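Local coordinates for protein yciO (Escherichia coli, PDB 1K7J) that is of unknown function but, as a member of the SUA5 family, may bind double-stranded RNA, at residues Q3-H8 and N18-I23; G28-P33 and V168-H173. All blocks are in the same frame, centred on the assembly; numbering follows the deposited sequence.

From the N terminus, strand 3-6 runs first and helix 14-25 follows; interaction 1 closes this short loop, with 9 residues between its segments, by laying the helix over strand 3-6. The chain then passes directly from the helix into strand 30-34, where interaction 2 opens. That contact closes only after a further 134 residues, when strand 170-173 returns to pair beside it. The two loops are therefore in series, neither nested nor crossed. They meet in space, their centres about 8 Å apart: strand 170-173 lies between strands 3-6 and 30-34, Gln3 N is 2.9 Å from Asp169 O, and Ala20 CB packs 3.5 Å from Leu170 CD2.

Interaction 1: Q3-H8 and N18-I23; sequences QFFYIH and NQAVEI
Phe5 and Gln19 both carry CG anti to the carbonyl carbon (chi1 -68° for Phe5), and these torsions bring the ring of Phe5 on strand 3-6 against the base of the Gln19 side chain on helix 18-23. Ring carbon CE2 of Phe5 lies 3.9 Å from Gln19 CB, and Phe5 CZ is 3.8 Å from Gln19 OE1. The ring and amide planes are 81° apart, so the amide stands almost upright to the ring instead of stacking on it. Ala20 presents its backbone N at the ring edge, near the ring plane, and its methyl CB lies 4.4 Å from Phe5 CE2. This is helix-on-sheet packing of an alpha/beta fold: the segment axes come within 10.7 Å and run at 151°, nearly antiparallel, with Phe5 bridging the gap at the outermost strand. On the sheet side Phe5 also touches Leu170, while Ala20 is backed by Leu132 of helix 127-136. Farther along the helix, the extended Ile23 chain brings CD1 to 3.4 Å from Gln3 OE1, an apolar methyl against the amide oxygen. No direct hydrogen bond joins the segments; a water does so, accepting from Gln3 NE2 at 3.2 Å and donating to Gln19 OE1 at 2.7 Å. It sits at the Phe5 ring edge, in the ring plane.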
# COMPACT_ATOMS: atom_id res chain seq x y z
N GLN A 3 -1.38 18.19 -7.06
CA GLN A 3 -2.18 18.94 -6.10
C GLN A 3 -1.57 18.55 -4.75
O GLN A 3 -0.91 17.51 -4.65
CB GLN A 3 -3.65 18.53 -6.17
CG GLN A 3 -4.42 19.25 -7.26
CD GLN A 3 -5.88 18.84 -7.32
OE1 GLN A 3 -6.24 17.88 -7.99
NE2 GLN A 3 -6.73 19.56 -6.60
N PHE A 4 -1.78 19.37 -3.73
CA PHE A 4 -1.22 19.11 -2.41
C PHE A 4 -2.28 19.39 -1.35
O PHE A 4 -2.72 20.53 -1.18
CB PHE A 4 0.01 20.02 -2.21
CG PHE A 4 0.89 19.63 -1.05
CD1 PHE A 4 0.80 20.27 0.17
CD2 PHE A 4 1.84 18.62 -1.20
CE1 PHE A 4 1.63 19.92 1.24
CE2 PHE A 4 2.68 18.26 -0.15
CZ PHE A 4 2.58 18.91 1.07
N PHE A 5 -2.71 18.34 -0.66
CA PHE A 5 -3.75 18.46 0.37
C PHE A 5 -3.20 18.32 1.78
O PHE A 5 -2.44 17.40 2.07
CB PHE A 5 -4.82 17.37 0.23
CG PHE A 5 -5.68 17.48 -1.00
CD1 PHE A 5 -5.59 18.56 -1.86
CD2 PHE A 5 -6.59 16.47 -1.28
CE1 PHE A 5 -6.41 18.64 -2.99
CE2 PHE A 5 -7.41 16.53 -2.40
CZ PHE A 5 -7.31 17.62 -3.26
N TYR A 6 -3.60 19.22 2.67
CA TYR A 6 -3.20 19.15 4.06
C TYR A 6 -4.39 18.49 4.75
O TYR A 6 -5.43 19.12 4.92
CB TYR A 6 -2.99 20.54 4.65
CG TYR A 6 -1.66 21.16 4.28
CD1 TYR A 6 -0.50 20.81 4.97
CD2 TYR A 6 -1.58 22.10 3.26
CE1 TYR A 6 0.72 21.39 4.65
CE2 TYR A 6 -0.36 22.68 2.93
CZ TYR A 6 0.78 22.33 3.63
OH TYR A 6 1.98 22.93 3.32
N ILE A 7 -4.24 17.22 5.12
CA ILE A 7 -5.33 16.52 5.78
C ILE A 7 -4.96 16.15 7.22
O ILE A 7 -3.88 15.61 7.47
CB ILE A 7 -5.71 15.23 5.00
CG1 ILE A 7 -6.12 15.61 3.57
CG2 ILE A 7 -6.84 14.49 5.70
CD1 ILE A 7 -6.60 14.43 2.72
N HIS A 8 -5.85 16.47 8.16
CA HIS A 8 -5.61 16.16 9.57
C HIS A 8 -5.45 14.65 9.68
O HIS A 8 -6.32 13.89 9.27
CB HIS A 8 -6.80 16.64 10.40
CG HIS A 8 -6.97 18.13 10.39
ND1 HIS A 8 -8.17 18.75 10.70
CD2 HIS A 8 -6.10 19.13 10.12
CE1 HIS A 8 -8.02 20.06 10.62
NE2 HIS A 8 -6.77 20.31 10.26
N ASN A 18 -12.66 12.77 -0.00
CA ASN A 18 -13.50 12.52 -1.17
C ASN A 18 -12.85 13.04 -2.45
O ASN A 18 -12.86 12.36 -3.48
CB ASN A 18 -14.88 13.15 -0.98
CG ASN A 18 -15.73 12.40 0.03
OD1 ASN A 18 -15.40 11.28 0.43
ND2 ASN A 18 -16.84 13.01 0.45
N GLN A 19 -12.27 14.24 -2.39
CA GLN A 19 -11.62 14.79 -3.57
C GLN A 19 -10.44 13.91 -3.99
O GLN A 19 -10.19 13.71 -5.17
CB GLN A 19 -11.14 16.22 -3.31
CG GLN A 19 -12.26 17.25 -3.34
CD GLN A 19 -11.76 18.66 -3.11
OE1 GLN A 19 -10.77 19.08 -3.71
NE2 GLN A 19 -12.45 19.40 -2.26
N ALA A 20 -9.71 13.39 -3.00
CA ALA A 20 -8.57 12.53 -3.28
C ALA A 20 -9.05 11.26 -3.99
O ALA A 20 -8.45 10.81 -4.97
CB ALA A 20 -7.85 12.16 -1.99
N VAL A 21 -10.14 10.69 -3.49
CA VAL A 21 -10.69 9.47 -4.08
C VAL A 21 -11.18 9.73 -5.51
O VAL A 21 -11.07 8.86 -6.38
CB VAL A 21 -11.83 8.90 -3.21
CG1 VAL A 21 -12.59 7.82 -3.97
CG2 VAL A 21 -11.25 8.31 -1.93
N GLU A 22 -11.73 10.91 -5.76
CA GLU A 22 -12.20 11.21 -7.11
C GLU A 22 -11.01 11.26 -8.07
O GLU A 22 -11.12 10.86 -9.23
CB GLU A 22 -12.96 12.54 -7.13
CG GLU A 22 -13.66 12.79 -8.46
CD GLU A 22 -14.44 11.58 -8.95
OE1 GLU A 22 -15.33 11.09 -8.22
OE2 GLU A 22 -14.16 11.11 -10.08
N ILE A 23 -9.88 11.75 -7.58
CA ILE A 23 -8.67 11.82 -8.40
C ILE A 23 -8.24 10.38 -8.72
O ILE A 23 -7.86 10.08 -9.85
CB ILE A 23 -7.55 12.57 -7.66
CG1 ILE A 23 -7.89 14.07 -7.62
CG2 ILE A 23 -6.20 12.33 -8.35
CD1 ILE A 23 -7.03 14.89 -6.68
O HOH W 1 -9.74 18.61 -6.13

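Interaction 2: G28-P33 and V168-H173; sequences GVIVYP and VDLIIH
Ile30 and Leu170 lie side by side and point the same way, Ile30 CG2 meeting Leu170 CB at 3.8 Å. On the other face of the sheet Val31 turns CB against Ile171 CG1, and its CG2 meets Val168 CG1 obliquely. Val168 CG1 also reaches Val29 CG1, those two side chains crossing at about a right angle. Near the far end the side chains of Pro33 and Ile172 cross at about a right angle, with Pro33 CD 3.8 Å from Ile172 CG2. The Ile30-Leu170 and Val31-Ile171 pairings reflect parallel strand pairing: the axes of 30-33 and 170-173 are 14° apart, and Leu170 O accepts from Val31 N (2.8 Å) while Val31 O accepts from Ile172 N (2.9 Å). The pair lies inside the mixed sheet of the YrdC-like fold, with Val24 of helix 14-25 behind Ile30 and Ile160 of helix 157-164 behind Val31.

Asp169 departs from this apolar pattern. Its CG is anti to the carbonyl carbon, a torsion that turns the carboxylate toward segment 28-33, where OD2 accepts from Val29 N at 2.7 Å. The bond is nearly straight, 165° at the hydrogen, and meets OD2 on the anti side, 15° out of the carboxylate plane. In return Asp169 N donates to Val29 O at 2.8 Å, so one residue engages both backbone polar groups of Val29; Leu170 N adds a weak bond to the same oxygen. An alanine here would probably leave Val29 N without this acceptor and Arg52 without this salt bridge. With OD2 shared between a backbone N-H and the Arg52 guanidinium, the carboxylate is probably held as the anion, its charge matched by the guanidinium beside it.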
# COMPACT_ATOMS: atom_id res chain seq x y z
N GLY A 28 -5.80 8.81 -11.55
CA GLY A 28 -4.64 9.53 -11.07
C GLY A 28 -3.75 8.73 -10.14
O GLY A 28 -4.17 7.71 -9.57
N VAL A 29 -2.51 9.18 -10.00
CA VAL A 29 -1.54 8.53 -9.12
C VAL A 29 -1.37 9.47 -7.93
O VAL A 29 -1.10 10.66 -8.10
CB VAL A 29 -0.18 8.34 -9.81
CG1 VAL A 29 0.86 7.91 -8.80
CG2 VAL A 29 -0.30 7.30 -10.91
N ILE A 30 -1.53 8.93 -6.72
CA ILE A 30 -1.40 9.76 -5.53
C ILE A 30 -0.38 9.22 -4.54
O ILE A 30 0.01 8.06 -4.58
CB ILE A 30 -2.75 9.89 -4.78
CG1 ILE A 30 -3.08 8.58 -4.05
CG2 ILE A 30 -3.87 10.23 -5.77
CD1 ILE A 30 -4.30 8.68 -3.15
N VAL A 31 0.05 10.11 -3.65
CA VAL A 31 0.97 9.76 -2.59
C VAL A 31 0.14 9.98 -1.33
O VAL A 31 -0.45 11.05 -1.16
CB VAL A 31 2.21 10.68 -2.55
CG1 VAL A 31 3.01 10.42 -1.27
CG2 VAL A 31 3.08 10.42 -3.77
N TYR A 32 0.06 8.97 -0.48
CA TYR A 32 -0.73 9.10 0.74
C TYR A 32 -0.02 8.48 1.93
O TYR A 32 0.79 7.57 1.78
CB TYR A 32 -2.11 8.47 0.56
CG TYR A 32 -2.12 6.98 0.32
CD1 TYR A 32 -1.77 6.44 -0.92
CD2 TYR A 32 -2.50 6.10 1.34
CE1 TYR A 32 -1.82 5.06 -1.14
CE2 TYR A 32 -2.55 4.73 1.12
CZ TYR A 32 -2.22 4.21 -0.12
OH TYR A 32 -2.30 2.85 -0.34
N PRO A 33 -0.33 8.95 3.14
CA PRO A 33 0.30 8.43 4.35
C PRO A 33 -0.29 7.11 4.85
O PRO A 33 -1.48 6.87 4.71
CB PRO A 33 0.06 9.55 5.35
CG PRO A 33 -1.32 10.03 4.96
CD PRO A 33 -1.23 10.09 3.45
N VAL A 168 3.43 12.98 -9.92
CA VAL A 168 2.20 12.44 -9.37
C VAL A 168 1.09 13.49 -9.46
O VAL A 168 1.36 14.67 -9.67
CB VAL A 168 2.38 11.99 -7.90
CG1 VAL A 168 3.43 10.89 -7.83
CG2 VAL A 168 2.77 13.17 -7.02
N ASP A 169 -0.15 13.05 -9.30
CA ASP A 169 -1.29 13.94 -9.41
C ASP A 169 -1.77 14.55 -8.10
O ASP A 169 -2.39 15.62 -8.08
CB ASP A 169 -2.43 13.19 -10.11
CG ASP A 169 -1.98 12.59 -11.42
OD1 ASP A 169 -1.44 13.34 -12.27
OD2 ASP A 169 -2.14 11.37 -11.62
N LEU A 170 -1.48 13.87 -7.00
CA LEU A 170 -1.87 14.36 -5.69
C LEU A 170 -0.93 13.85 -4.62
O LEU A 170 -0.49 12.71 -4.68
CB LEU A 170 -3.29 13.91 -5.34
CG LEU A 170 -3.73 14.19 -3.89
CD1 LEU A 170 -3.84 15.69 -3.66
CD2 LEU A 170 -5.06 13.50 -3.60
N ILE A 171 -0.62 14.71 -3.67
CA ILE A 171 0.21 14.34 -2.54
C ILE A 171 -0.59 14.76 -1.32
O ILE A 171 -0.96 15.92 -1.19
CB ILE A 171 1.56 15.07 -2.53
CG1 ILE A 171 2.41 14.60 -3.72
CG2 ILE A 171 2.29 14.79 -1.21
CD1 ILE A 171 3.71 15.38 -3.89
N ILE A 172 -0.88 13.80 -0.46
CA ILE A 172 -1.62 14.09 0.76
C ILE A 172 -0.64 14.23 1.90
O ILE A 172 0.05 13.28 2.25
CB ILE A 172 -2.63 12.97 1.11
CG1 ILE A 172 -3.73 12.90 0.05
CG2 ILE A 172 -3.24 13.22 2.48
CD1 ILE A 172 -4.67 11.72 0.22
N HIS A 173 -0.57 15.43 2.46
CA HIS A 173 0.30 15.71 3.60
C HIS A 173 -0.45 15.18 4.82
O HIS A 173 -1.50 15.70 5.19
CB HIS A 173 0.51 17.22 3.71
CG HIS A 173 1.35 17.64 4.88
ND1 HIS A 173 1.09 17.25 6.17
CD2 HIS A 173 2.42 18.47 4.94
CE1 HIS A 173 1.96 17.83 6.99
NE2 HIS A 173 2.78 18.57 6.27